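Local coordinates for protein fumarylacetoacetate hydrolase (Burkholderia xenovorans, PDB 5TI1) that probably hydrolyses fumarylacetoacetate to fumarate and acetoacetate, the last step of phenylalanine and tyrosine breakdown, using a bound divalent metal ion, at residues K24-S29 with T122-A127. Residues are numbered along the deposited sequence; the frame is centred on the assembly and turned at random.
Sequences KSWVES and TLRDDA
Trp-26 lays one face of its indole against the aliphatic root of Arg-124, an example of a long cationic side chain that packs through its carbons while its charged end pairs with other groups. The CB of Arg-124 stands 3.5 Å from the centroid of the five-membered ring and 4° off its normal, a CH-pi contact squarely over the face. Next along the chain, CG of Arg-124 comes within 3.6 Å of Trp-26 CG. A bend at chi3 (80°) then turns the arginine's end away from the indole, the guanidinium plane standing 79° from the ring, and it is the aliphatic carbons that meet the face. Instead Arg-124 grips Asp-125 side-on: NE meets OD1 of Asp-125 at 2.8 Å as part of a salt bridge, approaching from above the carboxylate plane, while NH2 reaches OD2 on its syn side. The remaining nitrogen, NH1, is hydrogen-bonded to the backbone carbonyl of Arg-118.

Leu-123 works on a different part of the indole. Its CD2 lies at the ring edge, near the plane, 3.6 Å from Trp-26 CZ2. On the indole face opposite Arg-124 sits CG2 of Val-27, offset toward the rim. The polar NE1 of Trp-26 is hydrogen-bonded to the carbonyl of Leu-115, near the end of helix 102-116, which, with the packing on both faces, helps to hold the ring's rotation. Leu-134 of strand 134-136 touches both Trp-26 and Leu-123.

The contact thus joins the loop that runs from helix 13-17 to strand 44-49 to the type I turn from Leu-123 to Asp-126 that leads into helix 127-133, away from the metal site. With no hydrogen bond crossing between 24-29 and 122-127, cohesion across it probably rests on dispersion and CH-pi attraction, while polar bonds to other groups hold the indole and guanidinium in position.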
loop_
_atom_site.group_PDB
_atom_site.type_symbol
_atom_site.label_atom_id
_atom_site.label_comp_id
_atom_site.label_asym_id
_atom_site.label_seq_id
_atom_site.Cartn_x
_atom_site.Cartn_y
_atom_site.Cartn_z
ATOM N N LYS B 24 25.200 -9.845 -31.017
ATOM C CA LYS B 24 23.958 -9.787 -31.769
ATOM C C LYS B 24 23.258 -11.134 -31.653
ATOM O O LYS B 24 23.857 -12.139 -31.260
ATOM C CB LYS B 24 24.200 -9.428 -33.250
ATOM C CG LYS B 24 24.906 -8.100 -33.466
ATOM C CD LYS B 24 24.058 -6.922 -33.017
ATOM C CE LYS B 24 24.906 -5.666 -32.856
ATOM N NZ LYS B 24 24.144 -4.507 -32.305
ATOM N N SER B 25 21.980 -11.148 -32.023
ATOM C CA SER B 25 21.133 -12.321 -31.899
ATOM C C SER B 25 20.793 -12.902 -33.264
ATOM O O SER B 25 20.798 -12.206 -34.283
ATOM C CB SER B 25 19.832 -11.978 -31.156
ATOM O OG SER B 25 18.987 -13.115 -31.047
ATOM N N TRP B 26 20.485 -14.198 -33.270
ATOM C CA TRP B 26 19.868 -14.801 -34.443
ATOM C C TRP B 26 18.378 -14.486 -34.547
ATOM O O TRP B 26 17.750 -14.870 -35.540
ATOM C CB TRP B 26 20.085 -16.317 -34.452
ATOM C CG TRP B 26 19.768 -16.983 -33.164
ATOM C CD1 TRP B 26 20.646 -17.307 -32.174
ATOM C CD2 TRP B 26 18.482 -17.422 -32.719
ATOM N NE1 TRP B 26 19.987 -17.919 -31.136
ATOM C CE2 TRP B 26 18.654 -17.994 -31.442
ATOM C CE3 TRP B 26 17.199 -17.375 -33.268
ATOM C CZ2 TRP B 26 17.595 -18.524 -30.714
ATOM C CZ3 TRP B 26 16.148 -17.898 -32.539
ATOM C CH2 TRP B 26 16.351 -18.465 -31.276
ATOM N N VAL B 27 17.797 -13.821 -33.549
ATOM C CA VAL B 27 16.488 -13.178 -33.706
ATOM C C VAL B 27 16.763 -11.848 -34.401
ATOM O O VAL B 27 17.243 -10.905 -33.773
ATOM C CB VAL B 27 15.774 -12.984 -32.365
ATOM C CG1 VAL B 27 14.387 -12.374 -32.569
ATOM C CG2 VAL B 27 15.684 -14.306 -31.603
ATOM N N GLU B 28 16.497 -11.770 -35.707
ATOM C CA GLU B 28 16.996 -10.629 -36.472
ATOM C C GLU B 28 16.382 -9.316 -36.002
ATOM O O GLU B 28 17.077 -8.296 -35.923
ATOM C CB GLU B 28 16.750 -10.822 -37.971
ATOM C CG GLU B 28 17.458 -9.769 -38.825
ATOM C CD GLU B 28 18.968 -9.708 -38.565
ATOM O OE1 GLU B 28 19.611 -10.779 -38.469
ATOM O OE2 GLU B 28 19.511 -8.584 -38.450
ATOM N N SER B 29 15.077 -9.312 -35.698
ATOM C CA SER B 29 14.455 -8.093 -35.190
ATOM C C SER B 29 15.188 -7.556 -33.958
ATOM O O SER B 29 15.183 -6.347 -33.703
ATOM C CB SER B 29 12.976 -8.347 -34.879
ATOM O OG SER B 29 12.805 -9.417 -33.966
ATOM N N THR B 122 22.418 -23.996 -30.193
ATOM C CA THR B 122 21.640 -24.910 -29.360
ATOM C C THR B 122 20.143 -24.691 -29.542
ATOM O O THR B 122 19.386 -25.646 -29.743
ATOM C CB THR B 122 22.031 -24.745 -27.891
ATOM O OG1 THR B 122 23.456 -24.828 -27.758
ATOM C CG2 THR B 122 21.387 -25.838 -27.053
ATOM N N LEU B 123 19.696 -23.436 -29.469
ATOM C CA LEU B 123 18.295 -23.108 -29.703
ATOM C C LEU B 123 18.044 -22.661 -31.136
ATOM O O LEU B 123 17.066 -23.091 -31.749
ATOM C CB LEU B 123 17.825 -22.017 -28.732
ATOM C CG LEU B 123 16.370 -21.583 -28.934
ATOM C CD1 LEU B 123 15.437 -22.750 -28.660
ATOM C CD2 LEU B 123 16.025 -20.388 -28.053
ATOM N N ARG B 124 18.923 -21.804 -31.665
ATOM C CA ARG B 124 18.864 -21.324 -33.044
ATOM C C ARG B 124 18.513 -22.424 -34.039
ATOM O O ARG B 124 17.648 -22.242 -34.899
ATOM C CB ARG B 124 20.211 -20.691 -33.410
ATOM C CG ARG B 124 20.310 -20.156 -34.832
ATOM C CD ARG B 124 21.757 -19.826 -35.179
ATOM N NE ARG B 124 22.516 -21.016 -35.543
ATOM C CZ ARG B 124 23.834 -21.040 -35.714
ATOM N NH1 ARG B 124 24.552 -19.937 -35.546
ATOM N NH2 ARG B 124 24.435 -22.171 -36.049
ATOM N N ASP B 125 19.162 -23.578 -33.923
ATOM C CA ASP B 125 19.043 -24.642 -34.911
ATOM C C ASP B 125 18.036 -25.722 -34.529
ATOM O O ASP B 125 17.917 -26.718 -35.249
ATOM C CB ASP B 125 20.416 -25.274 -35.160
ATOM C CG ASP B 125 21.364 -24.336 -35.880
ATOM O OD1 ASP B 125 20.940 -23.220 -36.253
ATOM O OD2 ASP B 125 22.536 -24.712 -36.076
ATOM N N ASP B 126 17.309 -25.553 -33.430
ATOM C CA ASP B 126 16.260 -26.489 -33.032
ATOM C C ASP B 126 14.931 -25.870 -33.453
ATOM O O ASP B 126 14.313 -25.111 -32.703
ATOM C CB ASP B 126 16.313 -26.762 -31.531
ATOM C CG ASP B 126 15.308 -27.813 -31.085
ATOM O OD1 ASP B 126 14.505 -28.273 -31.919
ATOM O OD2 ASP B 126 15.330 -28.191 -29.898
ATOM N N ALA B 127 14.482 -26.216 -34.667
ATOM C CA ALA B 127 13.295 -25.577 -35.232
ATOM C C ALA B 127 12.046 -25.850 -34.396
ATOM O O ALA B 127 11.207 -24.958 -34.214
ATOM C CB ALA B 127 13.083 -26.041 -36.674
#